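Local coordinates for type I polyketide synthase PikAII (Streptomyces venezuelae, PDB 3QP9), which is a C2-type ketoreductase from a modular polyketide synthase, probably epimerizing the alpha-carbon of the polyketide intermediate without reducing its beta-keto group, at residues D199-R202 against A203-D206; K373-A376 against A377-D381; D423-G427 against Q428-D432; L475-A478 against L479-D483; D490-W493 against S494-A497. All blocks are in the same frame, centred on the assembly; numbering follows the deposited sequence.

How the contacts relate
All five are local contacts, each made around one helix or one of its ends. Contact 2 is the most buried, on helix 363-386, where alanines and a threonine-histidine pair meet neighbouring elements closely. It touches contact 3 through a salt bridge between Asp381 and Arg430. Contacts 1 and 5 are partly buried helix starts, each opened by an aspartate N-cap. Polar groups stand outward there, while leucine in contact 1 and aromatic rings in contact 5 turn inward. Contacts 3 and 4 are helix ends that settle carbonyls of their last turns differently, by an arginine in contact 3 and by a histidine and a Schellman motif in contact 4.

Contact 1: D199-R202 against A203-D206; sequences DADR and AALD
The guanidinium of Arg202 and the carboxylate of Asp206 meet with their planes 74° apart, the carboxylate meeting the guanidinium obliquely. One nitrogen carries the pairing: NH1 of Arg202 lies 2.8 Å from OD1 of Asp206 in a salt bridge, and it also gives a weak bond to OD2. The arginine chain is bent at CG, with chi2 at 51°, and bent again one bond further on, which brings its end back toward the residue one turn ahead. Arg202 also touches a crystal neighbour, so lattice contacts may contribute to this pose. One residue before Arg202, Asp201 is the N-cap. Its OD1 takes the Ala204 N-H at 3.0 Å, meeting the donor nearly along the C-O axis, and a short acid suits a place where amides of the first turn need an acceptor. Backbone bonds from Leu205 N to Asp201 O (3.2 Å) and from Asp206 N to Arg202 O (3.0 Å) close the turn. The contact begins helix 202-212, which follows strand 190-196. Leu205 is buried against Val67 and Ala70 of helix 65-73, and Arg202 and Asp206 also touch Ala70.

Contact 2: K373-A376 against A377-D381; sequences KATA and ALHLD
Thr375 and His379, one turn apart on helix 363-386, lie side by side and point the same way. The helix belongs to the Rossmann-like ketoreductase domain and packs beside strand 343-348. The methyl CG2 of Thr375 meets the imidazole at CE1, 3.3 Å away, a van der Waals contact at close range. The threonine carbonyl is used twice: its oxygen accepts the His379 N-H at 3.0 Å and also sits over one face of the imidazole, 3.3 Å above the plane and displaced toward the rim. Having CG2 anti to the backbone N brings the methyl to the histidine and turns OG1 away, a division of labour that a beta-branched hydroxyl residue performs well.

The wider pi-type turn at 373-375 runs into Thr375; from there i to i+4 bonds follow, with Leu378 N on Ala374 O at 2.9 Å. Alanines suit the neighbouring positions because other parts of the chain come close: Ala376 and Ala377 touch His348 of strand 343-348, and Ala374 and Ala377 meet Phe421 and Leu422 of helix 413-426. From further out, Thr375 OG1 is held by the carbonyl of Ala126, and His379 ND1 makes a weak bond with Leu324 O. Asp381 turns its carboxylate to Arg385 and Arg430. One turn beyond Ala376, Leu380 N donates to Ala376 O at 2.8 Å with a fairly straight angle of 162°, and CG of Leu380 rests 3.2 Å from the same oxygen.

Contact 3: D423-G427 against Q428-D432; sequences DALAG and QHRAD
Helix 413-426 runs out here into the loop that leads to strand 435-441, and the carbonyl of Leu425, close to the helix end, gathers three donors from the residues that follow. Arg430 supplies two of them. Its guanidinium comes end-on, with NH2 at 2.7 Å and NH1 at 3.0 Å from Leu425 O, so both nitrogens grip a single atom that lies in the plane of the group. The chain of Arg430 is extended from CG to NE, and this reach lets a residue of the loop return to the helix. The third donor is Gln428 N, 3.3 Å from Leu425 O. Its N-H points straight at the oxygen (165°), yet it approaches from well above the carbonyl plane, so the three do not share one direction.

Beside this cluster, the side chains of Leu425 and Gln428 run alongside each other, and the amide NE2 of Gln428 lies 3.3 Å from CD2 of Leu425. Gly427 N bonds to Ala424 O at 3.0 Å, and its backbone also pairs with Val167. Ala424 is small where Pro170 and Ala173 of helix 170-185 press close, and Gln428 covers Pro170 too. The remaining guanidinium nitrogen, NE of Arg430, forms a salt bridge with Asp381 of helix 363-386. A positive group set between a carboxylate and a carbonyl at the negative end of a helix dipole is probably well placed electrostatically, and the double grip together with the NE salt bridge probably fixes the rotation of the guanidinium.

Contact 4: L475-A478 against L479-D483; sequences LDTA and LGHGD
The carbonyl oxygen of Thr477 is gripped twice by His481. The backbone N donates to it at 2.8 Å and the ring nitrogen ND1 at 3.0 Å. Thr477 O lies at the edge of the imidazole, only 11° out of its plane, so ND1 donates close to the ring plane, though the bond is bent (140°). The ring is held back over the preceding turn, and a histidine suits this place because its ring nitrogen can serve a carbonyl near the end of a helix. The methyl CG2 of Thr477 stays at a looser 4.1 Å from ND1.

On the inner side, Leu475 and Leu479 meet through their CD1 methyls at 3.9 Å. Both are buried: Leu475 and Leu479 touch Val398 of strand 396-402, while Leu475 also reaches Val439 and Leu479 reaches Thr437 on strand 435-441. Asp476 points away and binds Trp247 NE1 through OD2; Asp483 points back toward the turn, its OD2 in a salt bridge with Arg29. Asp483 OD2 also comes within 3.3 Å of Ala478 CB, where the small alanine lets the carboxylate lie close.

The chain turns off the helix at Gly482, whose phi of 89° is a conformation that glycine takes easily. Asp483 N then binds back to Ala478 O at 3.0 Å, and Gly482 N to Leu479 O at 3.3 Å. This nested pair, the wider bond enclosing the narrower one, is the Schellman motif that closes helix 468-481 and sends the chain on toward strand 485-488.

Contact 5: D490-W493 against S494-A497; sequences DVDW and SSFA
Trp493 and Phe496 make the tight side of this contact, in an offset edge-to-face pair: the edge of the indole turns toward the phenyl face, with ring centroids 5.3 Å apart and planes at 75°. Their nearest atoms are Trp493 CZ3 and Phe496 CD2, at 3.5 Å. Val491 fills the angle between them. Its CG1 lies over the centre of one indole face, 3.4 Å above the plane, and also 3.6 Å from Phe496 CB, so one methyl of a beta-branched residue packs against both. Large rings suit this buried place, where Trp493 also gives NE1 to Tyr30 OH and Phe496 stacks edge-to-face with Trp407. Between the two sides stands the N-cap residue Asp492, which opens helix 493-501 just after strand 485-488. Its carbonyl O accepts Phe496 N and Ser495 N, each at 3.0 Å. Outward, the packing gives way to polar groups at the surface. Asp492 OD1 takes the Ser494 hydroxyl OG at a very short 2.5 Å, on the syn side of the carboxylate, and the Ser494 amide only weakly. Small hydroxyls fit beside an acid here, yet the second oxygen is more loosely held: OD2 has a weak bond to Ser495 OG at 3.3 Å.

Contact 1: D199-R202 against A203-D206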
# COMPACT_ATOMS: atom_id res chain seq x y z
N ASP A 199 6.72 -17.25 7.03
CA ASP A 199 7.02 -18.65 6.67
C ASP A 199 5.80 -19.54 6.64
O ASP A 199 5.44 -20.07 5.58
CB ASP A 199 8.16 -19.23 7.52
CG ASP A 199 9.51 -19.12 6.81
OD1 ASP A 199 10.15 -18.03 6.88
OD2 ASP A 199 9.91 -20.12 6.15
N ALA A 200 5.15 -19.67 7.79
CA ALA A 200 3.71 -20.15 7.81
C ALA A 200 3.55 -21.67 7.85
O ALA A 200 3.87 -22.36 6.88
CB ALA A 200 2.92 -19.54 6.65
N ASP A 201 3.06 -22.17 8.99
CA ASP A 201 3.03 -23.59 9.34
C ASP A 201 1.63 -24.16 9.39
O ASP A 201 0.69 -23.44 9.09
CB ASP A 201 3.72 -23.81 10.70
CG ASP A 201 2.96 -23.17 11.87
OD1 ASP A 201 1.89 -22.55 11.60
OD2 ASP A 201 3.42 -23.30 13.04
N ARG A 202 1.45 -25.43 9.78
CA ARG A 202 0.11 -26.06 9.69
C ARG A 202 -0.97 -25.47 10.59
O ARG A 202 -2.11 -25.31 10.15
CB ARG A 202 0.15 -27.59 9.82
CG ARG A 202 -1.21 -28.37 9.71
CD ARG A 202 -2.09 -28.00 8.42
NE ARG A 202 -2.83 -29.13 7.83
CZ ARG A 202 -3.82 -29.81 8.43
NH1 ARG A 202 -4.21 -29.50 9.67
NH2 ARG A 202 -4.42 -30.83 7.81
N ALA A 203 -0.63 -25.18 11.85
CA ALA A 203 -1.53 -24.42 12.75
C ALA A 203 -1.96 -23.08 12.14
O ALA A 203 -3.10 -22.70 12.29
CB ALA A 203 -0.89 -24.21 14.14
N ALA A 204 -1.09 -22.38 11.42
CA ALA A 204 -1.48 -21.15 10.73
C ALA A 204 -2.51 -21.43 9.56
O ALA A 204 -3.45 -20.64 9.33
CB ALA A 204 -0.22 -20.42 10.21
N LEU A 205 -2.35 -22.55 8.83
CA LEU A 205 -3.23 -22.79 7.66
C LEU A 205 -4.61 -23.26 8.16
O LEU A 205 -5.61 -22.97 7.55
CB LEU A 205 -2.61 -23.78 6.66
CG LEU A 205 -1.27 -23.29 6.03
CD1 LEU A 205 -0.55 -24.52 5.50
CD2 LEU A 205 -1.42 -22.25 4.86
N ASP A 206 -4.62 -23.94 9.31
CA ASP A 206 -5.83 -24.24 10.04
C ASP A 206 -6.61 -22.99 10.45
O ASP A 206 -7.83 -22.95 10.29
CB ASP A 206 -5.52 -25.14 11.25
CG ASP A 206 -5.17 -26.63 10.82
OD1 ASP A 206 -5.48 -27.01 9.64
OD2 ASP A 206 -4.58 -27.40 11.66

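Contact 2: K373-A376 against A377-D381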
# COMPACT_ATOMS: atom_id res chain seq x y z
N LYS A 373 5.14 4.87 -8.66
CA LYS A 373 4.93 5.19 -7.24
C LYS A 373 5.97 4.55 -6.34
O LYS A 373 6.39 5.12 -5.30
CB LYS A 373 3.52 4.84 -6.74
CG LYS A 373 2.35 5.71 -7.19
CD LYS A 373 2.58 7.21 -7.16
CE LYS A 373 1.93 7.90 -5.99
NZ LYS A 373 1.99 9.38 -6.14
N ALA A 374 6.46 3.41 -6.75
CA ALA A 374 7.30 2.59 -5.86
C ALA A 374 8.74 2.26 -6.25
O ALA A 374 9.55 1.94 -5.38
CB ALA A 374 6.56 1.29 -5.54
N THR A 375 9.08 2.24 -7.52
CA THR A 375 10.45 1.77 -7.93
C THR A 375 11.60 2.68 -7.44
O THR A 375 12.71 2.17 -6.99
CB THR A 375 10.55 1.58 -9.46
OG1 THR A 375 9.68 0.47 -9.80
CG2 THR A 375 12.00 1.23 -9.89
N ALA A 376 11.39 3.98 -7.56
CA ALA A 376 12.43 4.88 -7.01
C ALA A 376 12.64 4.70 -5.49
O ALA A 376 13.76 4.78 -4.96
CB ALA A 376 12.13 6.32 -7.42
N ALA A 377 11.54 4.46 -4.75
CA ALA A 377 11.60 4.29 -3.33
C ALA A 377 12.30 3.00 -3.05
O ALA A 377 13.10 2.95 -2.12
CB ALA A 377 10.16 4.33 -2.70
N LEU A 378 12.06 2.00 -3.90
CA LEU A 378 12.78 0.72 -3.80
C LEU A 378 14.27 0.93 -3.88
O LEU A 378 14.99 0.45 -2.99
CB LEU A 378 12.28 -0.33 -4.80
CG LEU A 378 13.15 -1.61 -4.88
CD1 LEU A 378 12.80 -2.48 -3.71
CD2 LEU A 378 12.82 -2.36 -6.15
N HIS A 379 14.72 1.71 -4.87
CA HIS A 379 16.13 1.95 -5.04
C HIS A 379 16.72 2.81 -3.96
O HIS A 379 17.83 2.54 -3.49
CB HIS A 379 16.42 2.62 -6.39
CG HIS A 379 16.01 1.81 -7.56
ND1 HIS A 379 15.50 2.35 -8.72
CD2 HIS A 379 16.01 0.46 -7.73
CE1 HIS A 379 15.25 1.37 -9.57
NE2 HIS A 379 15.51 0.22 -8.97
N LEU A 380 15.98 3.85 -3.55
CA LEU A 380 16.52 4.71 -2.51
C LEU A 380 16.76 3.91 -1.19
O LEU A 380 17.76 4.11 -0.46
CB LEU A 380 15.60 5.87 -2.26
CG LEU A 380 15.58 6.92 -3.36
CD1 LEU A 380 14.30 7.75 -3.16
CD2 LEU A 380 16.84 7.85 -3.32
N ASP A 381 15.79 3.09 -0.86
CA ASP A 381 15.86 2.25 0.35
C ASP A 381 17.06 1.30 0.21
O ASP A 381 17.92 1.20 1.15
CB ASP A 381 14.51 1.50 0.58
CG ASP A 381 14.60 0.52 1.74
OD1 ASP A 381 14.69 -0.71 1.51
OD2 ASP A 381 14.75 1.00 2.88

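Contact 3: D423-G427 against Q428-D432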
# COMPACT_ATOMS: atom_id res chain seq x y z
N ASP A 423 4.05 1.95 2.20
CA ASP A 423 3.63 1.71 3.58
C ASP A 423 4.27 0.40 4.06
O ASP A 423 4.76 0.31 5.18
CB ASP A 423 2.12 1.63 3.73
CG ASP A 423 1.42 2.87 3.36
OD1 ASP A 423 0.28 2.74 2.86
OD2 ASP A 423 1.85 4.02 3.73
N ALA A 424 4.39 -0.58 3.20
CA ALA A 424 5.09 -1.81 3.63
C ALA A 424 6.57 -1.71 3.85
O ALA A 424 7.10 -2.45 4.67
CB ALA A 424 4.87 -2.96 2.61
N LEU A 425 7.28 -0.95 3.00
CA LEU A 425 8.72 -0.64 3.24
C LEU A 425 8.87 -0.13 4.65
O LEU A 425 9.80 -0.50 5.34
CB LEU A 425 9.23 0.38 2.23
CG LEU A 425 9.55 -0.05 0.79
CD1 LEU A 425 10.04 1.16 0.01
CD2 LEU A 425 10.63 -1.14 0.69
N ALA A 426 7.94 0.73 5.11
CA ALA A 426 8.05 1.25 6.46
C ALA A 426 7.93 0.21 7.58
O ALA A 426 8.39 0.42 8.72
CB ALA A 426 7.10 2.41 6.65
N GLY A 427 7.31 -0.92 7.29
CA GLY A 427 7.15 -1.95 8.26
C GLY A 427 8.22 -3.06 8.28
O GLY A 427 8.06 -4.01 9.04
N GLN A 428 9.24 -2.96 7.43
CA GLN A 428 10.37 -3.90 7.28
C GLN A 428 11.42 -3.59 8.35
O GLN A 428 11.56 -2.43 8.72
CB GLN A 428 11.04 -3.70 5.94
CG GLN A 428 10.29 -4.21 4.76
CD GLN A 428 11.17 -4.52 3.58
OE1 GLN A 428 11.58 -5.69 3.34
NE2 GLN A 428 11.45 -3.50 2.82
N HIS A 429 12.15 -4.59 8.85
CA HIS A 429 13.20 -4.31 9.83
C HIS A 429 14.42 -3.70 9.10
O HIS A 429 14.84 -4.16 8.02
CB HIS A 429 13.60 -5.62 10.50
CG HIS A 429 14.48 -5.47 11.72
ND1 HIS A 429 14.17 -6.03 12.93
CD2 HIS A 429 15.67 -4.83 11.89
CE1 HIS A 429 15.12 -5.74 13.81
NE2 HIS A 429 16.04 -5.01 13.21
N ARG A 430 15.03 -2.69 9.69
CA ARG A 430 16.31 -2.24 9.12
C ARG A 430 17.33 -2.13 10.18
O ARG A 430 17.29 -1.16 10.95
CB ARG A 430 16.18 -0.90 8.38
CG ARG A 430 15.67 -1.07 6.93
CD ARG A 430 15.35 0.28 6.22
NE ARG A 430 14.41 0.00 5.16
CZ ARG A 430 13.10 -0.25 5.34
NH1 ARG A 430 12.53 -0.19 6.58
NH2 ARG A 430 12.33 -0.52 4.28
N ALA A 431 18.27 -3.09 10.15
CA ALA A 431 19.34 -3.23 11.14
C ALA A 431 20.16 -1.96 11.28
O ALA A 431 20.58 -1.60 12.39
CB ALA A 431 20.25 -4.45 10.81
N ASP A 432 20.41 -1.28 10.17
CA ASP A 432 21.31 -0.11 10.28
C ASP A 432 20.73 1.21 9.77
O ASP A 432 21.41 2.24 9.80
CB ASP A 432 22.72 -0.41 9.72
CG ASP A 432 23.62 -1.17 10.74
OD1 ASP A 432 23.37 -2.36 10.99
OD2 ASP A 432 24.55 -0.57 11.32

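Contact 4: L475-A478 against L479-D483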
# COMPACT_ATOMS: atom_id res chain seq x y z
N LEU A 475 3.25 16.87 9.16
CA LEU A 475 4.39 16.00 8.76
C LEU A 475 5.51 16.14 9.78
O LEU A 475 6.06 15.15 10.28
CB LEU A 475 4.85 16.44 7.37
CG LEU A 475 6.08 15.65 6.89
CD1 LEU A 475 5.89 14.11 6.75
CD2 LEU A 475 6.43 16.31 5.53
N ASP A 476 5.87 17.39 10.09
CA ASP A 476 6.93 17.63 11.07
C ASP A 476 6.62 17.00 12.47
O ASP A 476 7.55 16.45 13.12
CB ASP A 476 7.14 19.16 11.21
CG ASP A 476 8.24 19.49 12.21
OD1 ASP A 476 7.91 19.90 13.33
OD2 ASP A 476 9.42 19.21 11.95
N THR A 477 5.39 17.19 12.98
CA THR A 477 4.99 16.58 14.26
C THR A 477 5.22 15.06 14.20
O THR A 477 5.87 14.49 15.12
CB THR A 477 3.54 16.97 14.56
OG1 THR A 477 3.50 18.40 14.70
CG2 THR A 477 3.01 16.35 15.85
N ALA A 478 4.78 14.40 13.11
CA ALA A 478 4.94 12.96 13.00
C ALA A 478 6.37 12.54 12.97
O ALA A 478 6.71 11.55 13.65
CB ALA A 478 4.21 12.36 11.70
N LEU A 479 7.23 13.24 12.19
CA LEU A 479 8.63 12.75 11.99
C LEU A 479 9.28 13.01 13.34
O LEU A 479 10.11 12.27 13.81
CB LEU A 479 9.38 13.52 10.88
CG LEU A 479 8.74 13.27 9.51
CD1 LEU A 479 9.42 14.20 8.48
CD2 LEU A 479 8.84 11.71 9.10
N GLY A 480 8.85 14.12 13.95
CA GLY A 480 9.50 14.57 15.19
C GLY A 480 9.12 13.62 16.34
O GLY A 480 9.89 13.45 17.33
N HIS A 481 7.95 13.01 16.23
CA HIS A 481 7.52 12.11 17.25
C HIS A 481 7.92 10.65 17.08
O HIS A 481 7.71 9.86 17.96
CB HIS A 481 6.08 12.42 17.65
CG HIS A 481 6.01 13.63 18.54
ND1 HIS A 481 6.16 14.93 18.07
CD2 HIS A 481 5.90 13.74 19.89
CE1 HIS A 481 6.08 15.77 19.09
NE2 HIS A 481 5.94 15.07 20.20
N GLY A 482 8.67 10.35 16.01
CA GLY A 482 9.23 9.05 15.75
C GLY A 482 8.28 8.16 14.96
O GLY A 482 8.51 6.99 14.88
N ASP A 483 7.19 8.70 14.40
CA ASP A 483 6.27 7.89 13.58
C ASP A 483 6.98 7.25 12.40
O ASP A 483 7.79 7.93 11.69
CB ASP A 483 5.17 8.78 13.04
CG ASP A 483 4.12 9.14 14.09
OD1 ASP A 483 4.00 8.43 15.08
OD2 ASP A 483 3.40 10.14 13.95

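Contact 5: D490-W493 against S494-A497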
# COMPACT_ATOMS: atom_id res chain seq x y z
N ASP A 490 -8.00 14.88 6.67
CA ASP A 490 -9.02 15.71 7.28
C ASP A 490 -10.32 15.09 6.78
O ASP A 490 -10.68 15.29 5.61
CB ASP A 490 -8.86 17.19 6.79
CG ASP A 490 -9.87 18.13 7.46
OD1 ASP A 490 -10.78 17.62 8.16
OD2 ASP A 490 -9.76 19.37 7.33
N VAL A 491 -10.99 14.33 7.66
CA VAL A 491 -12.11 13.50 7.30
C VAL A 491 -13.31 13.89 8.20
O VAL A 491 -13.18 13.96 9.44
CB VAL A 491 -11.78 11.98 7.51
CG1 VAL A 491 -12.88 11.13 6.82
CG2 VAL A 491 -10.41 11.58 6.92
N ASP A 492 -14.45 14.23 7.59
CA ASP A 492 -15.74 14.26 8.30
C ASP A 492 -16.30 12.84 8.19
O ASP A 492 -16.91 12.48 7.19
CB ASP A 492 -16.69 15.28 7.62
CG ASP A 492 -18.12 15.24 8.17
OD1 ASP A 492 -18.47 14.60 9.21
OD2 ASP A 492 -18.95 15.84 7.49
N TRP A 493 -16.12 12.06 9.26
CA TRP A 493 -16.56 10.67 9.31
C TRP A 493 -18.07 10.46 9.16
O TRP A 493 -18.49 9.44 8.69
CB TRP A 493 -16.00 9.99 10.60
CG TRP A 493 -14.49 9.97 10.58
CD1 TRP A 493 -13.62 10.73 11.30
CD2 TRP A 493 -13.69 9.16 9.70
NE1 TRP A 493 -12.33 10.42 10.98
CE2 TRP A 493 -12.34 9.47 9.99
CE3 TRP A 493 -13.99 8.16 8.75
CZ2 TRP A 493 -11.27 8.85 9.31
CZ3 TRP A 493 -12.91 7.53 8.07
CH2 TRP A 493 -11.58 7.86 8.38
N SER A 494 -18.87 11.46 9.58
CA SER A 494 -20.31 11.37 9.44
C SER A 494 -20.72 11.30 7.92
O SER A 494 -21.77 10.73 7.59
CB SER A 494 -20.98 12.50 10.26
OG SER A 494 -20.80 13.79 9.65
N SER A 495 -19.87 11.82 7.01
CA SER A 495 -20.11 11.69 5.55
C SER A 495 -19.32 10.55 4.99
O SER A 495 -19.81 9.80 4.17
CB SER A 495 -19.75 12.95 4.79
OG SER A 495 -20.60 13.98 5.28
N PHE A 496 -18.10 10.38 5.49
CA PHE A 496 -17.25 9.35 4.93
C PHE A 496 -17.69 7.92 5.19
O PHE A 496 -17.65 7.11 4.28
CB PHE A 496 -15.78 9.56 5.36
CG PHE A 496 -14.80 8.63 4.63
CD1 PHE A 496 -14.06 9.08 3.54
CD2 PHE A 496 -14.64 7.29 5.07
CE1 PHE A 496 -13.18 8.17 2.88
CE2 PHE A 496 -13.80 6.37 4.45
CZ PHE A 496 -13.02 6.81 3.36
N ALA A 497 -17.96 7.57 6.45
CA ALA A 497 -18.27 6.19 6.81
C ALA A 497 -19.54 5.68 6.11
O ALA A 497 -19.51 4.58 5.60
CB ALA A 497 -18.35 6.03 8.36